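PDB 6MVF: beta-galactosidase/beta-glucuronidase from Faecalibacterium prausnitzii L2-6, which binds flavin mononucleotide and, as a family 2 beta-glucuronidase, probably cleaves terminal beta-linked glucuronic acid from its conjugates. Local coordinates for residues Tyr452-Gly457 with Leu482-Tyr487; Ser397-Ile402 with Ala432-Thr437; Gly461-Asn466 with His514-Gln519. All coordinates share one frame; numbering follows the deposited sequence.

Contact 1: residues Tyr452-Gly457 with Leu482-Tyr487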
# COMPACT_ATOMS: atom_id res chain seq x y z
N TYR A 452 -9.09 -25.24 37.33
CA TYR A 452 -8.74 -24.58 38.58
C TYR A 452 -7.70 -23.49 38.35
O TYR A 452 -6.84 -23.59 37.46
CB TYR A 452 -8.21 -25.58 39.60
CG TYR A 452 -9.25 -26.21 40.49
CD1 TYR A 452 -9.96 -27.32 40.08
CD2 TYR A 452 -9.50 -25.71 41.76
CE1 TYR A 452 -10.90 -27.92 40.91
CE2 TYR A 452 -10.43 -26.30 42.61
CZ TYR A 452 -11.13 -27.41 42.18
OH TYR A 452 -12.08 -28.01 42.99
N ASN A 453 -7.81 -22.43 39.15
CA ASN A 453 -6.80 -21.39 39.23
C ASN A 453 -5.89 -21.69 40.43
O ASN A 453 -6.31 -21.54 41.59
CB ASN A 453 -7.47 -20.02 39.35
CG ASN A 453 -8.29 -19.66 38.13
OD1 ASN A 453 -8.26 -20.35 37.11
ND2 ASN A 453 -9.01 -18.55 38.21
N HIS A 454 -4.64 -22.10 40.17
CA HIS A 454 -3.73 -22.45 41.25
C HIS A 454 -2.45 -21.62 41.19
O HIS A 454 -1.92 -21.34 40.11
CB HIS A 454 -3.37 -23.92 41.19
CG HIS A 454 -4.43 -24.80 41.77
ND1 HIS A 454 -4.97 -24.59 43.02
CD2 HIS A 454 -5.07 -25.88 41.26
CE1 HIS A 454 -5.90 -25.50 43.25
NE2 HIS A 454 -5.98 -26.30 42.20
N TYR A 455 -1.96 -21.25 42.38
CA TYR A 455 -0.71 -20.50 42.49
C TYR A 455 0.17 -21.09 43.57
O TYR A 455 0.84 -20.37 44.33
CB TYR A 455 -0.99 -19.02 42.74
CG TYR A 455 -1.73 -18.29 41.63
CD1 TYR A 455 -1.02 -17.66 40.60
CD2 TYR A 455 -3.12 -18.21 41.62
CE1 TYR A 455 -1.67 -16.98 39.58
CE2 TYR A 455 -3.79 -17.53 40.60
CZ TYR A 455 -3.05 -16.92 39.58
OH TYR A 455 -3.69 -16.23 38.58
N PHE A 456 0.21 -22.42 43.67
CA PHE A 456 1.17 -23.06 44.56
C PHE A 456 2.58 -22.71 44.13
O PHE A 456 3.01 -23.04 43.02
CB PHE A 456 0.96 -24.58 44.57
CG PHE A 456 -0.45 -24.99 44.86
CD1 PHE A 456 -1.04 -24.66 46.07
CD2 PHE A 456 -1.17 -25.71 43.92
CE1 PHE A 456 -2.33 -25.03 46.33
CE2 PHE A 456 -2.45 -26.09 44.18
CZ PHE A 456 -3.04 -25.74 45.39
N GLY A 457 3.31 -22.05 45.03
CA GLY A 457 4.62 -21.51 44.73
C GLY A 457 4.66 -20.00 44.58
O GLY A 457 5.75 -19.45 44.40
N LEU A 482 -10.08 -32.22 33.77
CA LEU A 482 -9.38 -31.20 34.53
C LEU A 482 -8.45 -30.40 33.62
O LEU A 482 -7.67 -30.97 32.85
CB LEU A 482 -8.58 -31.82 35.68
CG LEU A 482 -7.78 -30.80 36.48
CD1 LEU A 482 -8.73 -29.92 37.26
CD2 LEU A 482 -6.73 -31.44 37.40
N GLY A 483 -8.56 -29.07 33.70
CA GLY A 483 -7.55 -28.18 33.16
C GLY A 483 -7.12 -27.19 34.23
O GLY A 483 -7.68 -27.15 35.32
N ILE A 484 -6.10 -26.41 33.90
CA ILE A 484 -5.62 -25.35 34.78
C ILE A 484 -5.81 -24.02 34.04
O ILE A 484 -5.04 -23.69 33.13
CB ILE A 484 -4.17 -25.56 35.22
CG1 ILE A 484 -4.06 -26.84 36.05
CG2 ILE A 484 -3.65 -24.35 36.03
CD1 ILE A 484 -5.08 -26.96 37.22
N SER A 485 -6.84 -23.26 34.45
CA SER A 485 -7.19 -22.03 33.75
C SER A 485 -6.33 -20.84 34.14
O SER A 485 -6.31 -19.85 33.40
CB SER A 485 -8.67 -21.70 33.99
OG SER A 485 -9.02 -21.90 35.36
N GLU A 486 -5.68 -20.88 35.31
CA GLU A 486 -4.67 -19.90 35.70
C GLU A 486 -3.63 -20.60 36.55
O GLU A 486 -3.97 -21.41 37.42
CB GLU A 486 -5.19 -18.71 36.53
CG GLU A 486 -6.35 -17.95 35.96
CD GLU A 486 -6.72 -16.74 36.81
OE1 GLU A 486 -5.97 -16.42 37.77
OE2 GLU A 486 -7.76 -16.10 36.50
N TYR A 487 -2.38 -20.29 36.26
CA TYR A 487 -1.23 -20.54 37.11
C TYR A 487 -0.18 -19.54 36.68
O TYR A 487 -0.19 -19.06 35.55
CB TYR A 487 -0.72 -21.98 36.97
CG TYR A 487 -0.07 -22.30 35.64
CD1 TYR A 487 -0.84 -22.69 34.53
CD2 TYR A 487 1.30 -22.22 35.49
CE1 TYR A 487 -0.23 -22.99 33.31
CE2 TYR A 487 1.92 -22.51 34.29
CZ TYR A 487 1.16 -22.90 33.20
OH TYR A 487 1.80 -23.21 32.03
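Asn-453 and Glu-486 are partners in the parallel bridge between the two strands, and their side chains lie one over the other. The amide and carboxylate planes are 20° apart and stacked, with Asn-453 CG 3.4 Å from Glu-486 CG. Although Asn-453 ND2 comes within 3.2 Å of Glu-486 OE2, the angle is too poor for a hydrogen bond; ND2 is given instead to Asn-398 OD1 and Glu-399 OE2. Ser-485 OG donates to the amide oxygen, though the modelled spacing is too short to be taken literally. Glu-486 reaches this place because CG sits beside its own backbone N (chi1 -53°) and the chain then runs extended, so that OE1 meets the Tyr-455 hydroxyl at the edge of that ring, in its plane. Tyr-455 OH is the donor there, the exact length again doubtful. With an alanine in place of Glu-486, the Asn-453 amide would probably lose the carboxylate stacked on it, and the Tyr-455 hydroxyl the acceptor modelled beside it. Tyr-452 points to the sheet face opposite Asn-453. Its CD1 edge meets Leu-482 CD1 at 4.0 Å, and its CB approaches Ile-484 CD1 at 4.2 Å. Backbone bonds hold the register: Tyr-452 N to Gly-483 O (3.1 Å) and His-454 N to Glu-486 O (2.9 Å), with a weak one from Ser-485 N to Tyr-452 O, where strand 482-487 turns a corner. These are the sixth and seventh TIM-barrel strands, joined by helix 466-476 in a beta-alpha-beta crossover, at the C-terminal end where relatives hold the active site. Leu-470 of that helix packs on Leu-482 and Ile-484, strand 428-433 bonds to the other side of Asn-453, and strand 529-532 pairs with Ile-484.

Contact 2: residues Ser397-Ile402 with Ala432-Thr437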
# COMPACT_ATOMS: atom_id res chain seq x y z
N SER A 397 -18.16 -18.70 34.62
CA SER A 397 -17.75 -17.87 35.76
C SER A 397 -16.27 -18.08 36.05
O SER A 397 -15.68 -19.10 35.69
CB SER A 397 -18.56 -18.17 37.04
OG SER A 397 -18.29 -19.47 37.55
N ASN A 398 -15.68 -17.10 36.73
CA ASN A 398 -14.30 -17.19 37.22
C ASN A 398 -14.30 -16.95 38.73
O ASN A 398 -14.72 -15.88 39.19
CB ASN A 398 -13.38 -16.17 36.54
CG ASN A 398 -11.96 -16.21 37.08
OD1 ASN A 398 -11.23 -17.18 36.85
ND2 ASN A 398 -11.56 -15.16 37.80
N GLU A 399 -13.86 -17.95 39.49
CA GLU A 399 -13.57 -17.78 40.92
C GLU A 399 -14.78 -17.23 41.68
O GLU A 399 -14.64 -16.45 42.62
CB GLU A 399 -12.36 -16.87 41.13
CG GLU A 399 -11.06 -17.48 40.70
CD GLU A 399 -9.87 -16.61 41.08
OE1 GLU A 399 -10.10 -15.44 41.46
OE2 GLU A 399 -8.71 -17.09 40.99
N ILE A 400 -15.98 -17.67 41.29
CA ILE A 400 -17.21 -17.10 41.83
C ILE A 400 -17.40 -17.39 43.34
O ILE A 400 -18.20 -16.73 44.00
CB ILE A 400 -18.42 -17.59 41.00
CG1 ILE A 400 -19.60 -16.62 41.15
CG2 ILE A 400 -18.82 -19.02 41.37
CD1 ILE A 400 -19.21 -15.14 41.02
N LEU A 401 -16.65 -18.34 43.90
CA LEU A 401 -16.77 -18.64 45.33
C LEU A 401 -15.94 -17.73 46.22
O LEU A 401 -15.95 -17.94 47.44
CB LEU A 401 -16.37 -20.08 45.64
CG LEU A 401 -17.17 -21.22 45.03
CD1 LEU A 401 -16.74 -22.52 45.68
CD2 LEU A 401 -18.65 -20.98 45.17
N ILE A 402 -15.20 -16.77 45.67
CA ILE A 402 -14.44 -15.88 46.53
C ILE A 402 -15.37 -15.17 47.51
O ILE A 402 -15.02 -14.97 48.68
CB ILE A 402 -13.61 -14.89 45.70
CG1 ILE A 402 -12.29 -15.54 45.28
CG2 ILE A 402 -13.32 -13.61 46.48
CD1 ILE A 402 -11.58 -14.77 44.16
N ALA A 432 -13.96 -21.68 35.67
CA ALA A 432 -12.66 -21.51 36.33
C ALA A 432 -12.88 -21.38 37.83
O ALA A 432 -13.52 -20.43 38.30
CB ALA A 432 -11.91 -20.29 35.77
N HIS A 433 -12.37 -22.35 38.59
CA HIS A 433 -12.53 -22.38 40.04
C HIS A 433 -11.40 -21.62 40.75
O HIS A 433 -10.24 -21.66 40.32
CB HIS A 433 -12.55 -23.81 40.56
CG HIS A 433 -13.68 -24.64 40.04
ND1 HIS A 433 -15.00 -24.33 40.28
CD2 HIS A 433 -13.69 -25.79 39.32
CE1 HIS A 433 -15.78 -25.24 39.71
NE2 HIS A 433 -15.00 -26.13 39.12
N VAL A 434 -11.76 -20.93 41.84
CA VAL A 434 -10.73 -20.40 42.74
C VAL A 434 -9.99 -21.55 43.41
O VAL A 434 -10.49 -22.68 43.52
CB VAL A 434 -11.35 -19.43 43.77
CG1 VAL A 434 -12.19 -20.18 44.79
CG2 VAL A 434 -10.26 -18.58 44.45
N SER A 435 -8.76 -21.26 43.86
CA SER A 435 -7.85 -22.31 44.30
C SER A 435 -8.45 -23.16 45.42
O SER A 435 -8.30 -24.39 45.43
CB SER A 435 -6.53 -21.69 44.75
OG SER A 435 -5.56 -22.69 44.94
N HIS A 436 -9.14 -22.53 46.37
CA HIS A 436 -9.61 -23.22 47.56
C HIS A 436 -10.98 -23.86 47.37
O HIS A 436 -11.58 -24.31 48.36
CB HIS A 436 -9.63 -22.27 48.76
CG HIS A 436 -10.56 -21.09 48.62
ND1 HIS A 436 -10.13 -19.84 48.22
CD2 HIS A 436 -11.89 -20.96 48.87
CE1 HIS A 436 -11.15 -19.00 48.21
NE2 HIS A 436 -12.23 -19.66 48.61
N THR A 437 -11.49 -23.90 46.14
CA THR A 437 -12.79 -24.50 45.86
C THR A 437 -12.81 -25.95 46.33
O THR A 437 -11.92 -26.73 45.94
CB THR A 437 -13.11 -24.44 44.36
OG1 THR A 437 -13.29 -23.07 43.97
CG2 THR A 437 -14.38 -25.24 44.04
O HOH W 1 -15.94 -19.68 39.20
O HOH W 2 -7.21 -19.04 42.89
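Glu-399 turns CG to lie beside its own backbone N (chi1 -69°) and then runs extended, which lays its CG across Val-434 at about a right angle, 3.6 Å from Val-434 CB. Val-434 has CG1 wedged between its backbone N and carbonyl carbon (chi1 71°); this sends CG2 to Ile-402 CG1, at 3.7 Å, and sets CG1 over the centre of the His-436 ring. Leu-401 CD1 meets Thr-437 at its OG1 and CG2. Behind these side chains the strands pair in parallel: Ala-432 N donates to Ser-397 O, and Glu-399 N to Ala-432 O in a nearly straight bond of 2.8 Å (177° at the hydrogen). One water links Ala-432 O, Ile-400 N and Ser-397 OG, which also bonds His-413; a second joins Glu-399 OE2 to Ser-435 N. The type I turn from Val-434 to Thr-437 is tied by Thr-437 N and OG1, both bonded to Val-434 O. The contact lies where two TIM-barrel strands of one beta-alpha-beta unit end, on the active-site side in relatives. The connecting helix 407-423 packs Leu-409 on Ile-400 and Leu-401, while backbone bonds join Asn-398 to Phe-360 and His-433 to Ser-451 of strand 450-453.

Contact 3: residues Gly461-Asn466 with His514-Gln519; sequences GKIEQN and HEYMAQ
Over one face of the Tyr-516 ring lies the carbonyl oxygen of Ile-463, 3.6 Å above the plane and offset toward the rim, while Met-517 SD and a water sit at the ring's edge, in its plane. Ile-463 CG2 presses on the root of the ring, 3.5 Å from Tyr-516 CG, the two side chains running antiparallel alongside one another. Asn-466 CB approaches obliquely, 3.8 Å from Tyr-516 CE1. Tyr-516 sends its ring off helix 507-522 and alongside the 3-10 turn 463-465 because CG stands opposite the backbone N (chi1 176°). The second flat group, the Asn-466 amide, is crossed at about a right angle by the bent Met-517 side chain, whose SD lies 3.6 Å from Asn-466 CG. Asn-466 ND2 donates to Ile-463 O at 2.8 Å and also to Phe-456 O, which fixes how the amide is turned; Ile-463 O accepts from Asn-466 N as well. The Tyr-516 hydroxyl bonds Gly-467 N, and the edge water connects it to Glu-464 O. With no direct hydrogen bond between the two segments, the union rests on van der Waals contact of aromatic, aliphatic and thioether groups with one another and with the Ile-463 carbonyl and Asn-466 amide.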
# COMPACT_ATOMS: atom_id res chain seq x y z
N GLY A 461 2.41 -22.14 49.54
CA GLY A 461 2.91 -23.43 49.12
C GLY A 461 4.22 -23.39 48.34
O GLY A 461 4.85 -22.35 48.13
N LYS A 462 4.63 -24.58 47.92
CA LYS A 462 5.83 -24.77 47.13
C LYS A 462 5.46 -25.13 45.69
O LYS A 462 4.41 -25.74 45.43
CB LYS A 462 6.73 -25.85 47.75
CG LYS A 462 7.24 -25.52 49.15
CD LYS A 462 8.11 -26.64 49.80
CE LYS A 462 7.31 -27.88 50.26
NZ LYS A 462 7.11 -28.91 49.19
N ILE A 463 6.35 -24.74 44.77
CA ILE A 463 6.25 -25.10 43.36
C ILE A 463 6.02 -26.60 43.18
O ILE A 463 5.18 -27.04 42.39
CB ILE A 463 7.53 -24.63 42.63
CG1 ILE A 463 7.52 -23.11 42.44
CG2 ILE A 463 7.73 -25.39 41.31
CD1 ILE A 463 8.84 -22.57 42.03
N GLU A 464 6.78 -27.41 43.92
CA GLU A 464 6.72 -28.86 43.85
C GLU A 464 5.37 -29.43 44.30
O GLU A 464 5.18 -30.65 44.23
CB GLU A 464 7.84 -29.47 44.69
CG GLU A 464 9.26 -29.21 44.17
CD GLU A 464 9.72 -27.74 44.27
OE1 GLU A 464 9.18 -26.97 45.13
OE2 GLU A 464 10.62 -27.36 43.48
N GLN A 465 4.43 -28.59 44.75
CA GLN A 465 3.11 -29.08 45.14
C GLN A 465 2.14 -29.20 43.96
O GLN A 465 1.09 -29.86 44.11
CB GLN A 465 2.48 -28.16 46.20
CG GLN A 465 3.19 -28.20 47.54
CD GLN A 465 2.47 -27.39 48.60
OE1 GLN A 465 2.04 -26.27 48.35
NE2 GLN A 465 2.30 -27.97 49.76
N ASN A 466 2.46 -28.62 42.81
CA ASN A 466 1.49 -28.54 41.71
C ASN A 466 1.20 -29.92 41.12
O ASN A 466 0.03 -30.30 40.96
CB ASN A 466 2.02 -27.59 40.64
CG ASN A 466 1.90 -26.15 41.05
OD1 ASN A 466 0.80 -25.59 41.02
ND2 ASN A 466 3.02 -25.55 41.47
N HIS A 514 7.96 -21.56 36.04
CA HIS A 514 7.44 -22.02 34.76
C HIS A 514 8.27 -23.14 34.15
O HIS A 514 7.73 -23.94 33.37
CB HIS A 514 7.33 -20.85 33.80
CG HIS A 514 6.18 -19.94 34.09
ND1 HIS A 514 4.87 -20.38 34.05
CD2 HIS A 514 6.13 -18.64 34.44
CE1 HIS A 514 4.06 -19.37 34.35
NE2 HIS A 514 4.80 -18.31 34.59
N GLU A 515 9.55 -23.24 34.49
CA GLU A 515 10.31 -24.45 34.15
C GLU A 515 9.59 -25.69 34.67
O GLU A 515 9.43 -26.68 33.94
CB GLU A 515 11.73 -24.37 34.72
CG GLU A 515 12.67 -23.49 33.90
CD GLU A 515 14.00 -23.18 34.60
OE1 GLU A 515 14.43 -23.94 35.51
OE2 GLU A 515 14.62 -22.16 34.25
N TYR A 516 9.13 -25.65 35.93
CA TYR A 516 8.45 -26.81 36.49
C TYR A 516 7.10 -27.03 35.81
O TYR A 516 6.76 -28.17 35.46
CB TYR A 516 8.29 -26.65 38.01
CG TYR A 516 7.50 -27.75 38.70
CD1 TYR A 516 6.10 -27.79 38.63
CD2 TYR A 516 8.14 -28.76 39.42
CE1 TYR A 516 5.37 -28.79 39.25
CE2 TYR A 516 7.42 -29.76 40.07
CZ TYR A 516 6.02 -29.77 39.97
OH TYR A 516 5.27 -30.75 40.57
N MET A 517 6.31 -25.97 35.63
CA MET A 517 4.95 -26.14 35.12
C MET A 517 4.94 -26.61 33.67
O MET A 517 4.10 -27.43 33.28
CB MET A 517 4.16 -24.84 35.26
CG MET A 517 4.03 -24.38 36.69
SD MET A 517 3.15 -25.58 37.72
CE MET A 517 1.46 -25.36 37.16
N ALA A 518 5.83 -26.06 32.84
CA ALA A 518 5.93 -26.49 31.46
C ALA A 518 6.10 -28.00 31.38
O ALA A 518 5.44 -28.67 30.59
CB ALA A 518 7.11 -25.80 30.77
N GLN A 519 6.99 -28.54 32.22
CA GLN A 519 7.24 -29.97 32.25
C GLN A 519 6.10 -30.73 32.92
O GLN A 519 5.77 -31.85 32.51
CB GLN A 519 8.58 -30.23 32.95
CG GLN A 519 8.99 -31.69 32.95
CD GLN A 519 9.20 -32.19 31.55
OE1 GLN A 519 9.91 -31.54 30.76
NE2 GLN A 519 8.57 -33.32 31.20
O HOH W 3 6.51 -32.41 41.91

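In the fold
Contacts 1 and 2 both join neighbouring parallel strands of the TIM barrel and meet directly: Asn-453 N bonds His-433 O, and His-454 ND1 bonds Ser-435 OG. Every touching residue of contact 1 is buried, and polar side chains carry much of it; contact 2 is also mostly buried and keeps the backbone pairing, but it runs into loops where aliphatic groups and waters take over and Ile-402 and His-436 reach the surface. Contact 3, only partly buried, has no strand pairing and sets the loop before helix 466-476 against helix 507-522. It still touches contact 1, through Tyr-487 against Met-517, but stays clear of contact 2, about 8 Å away between nearest atoms.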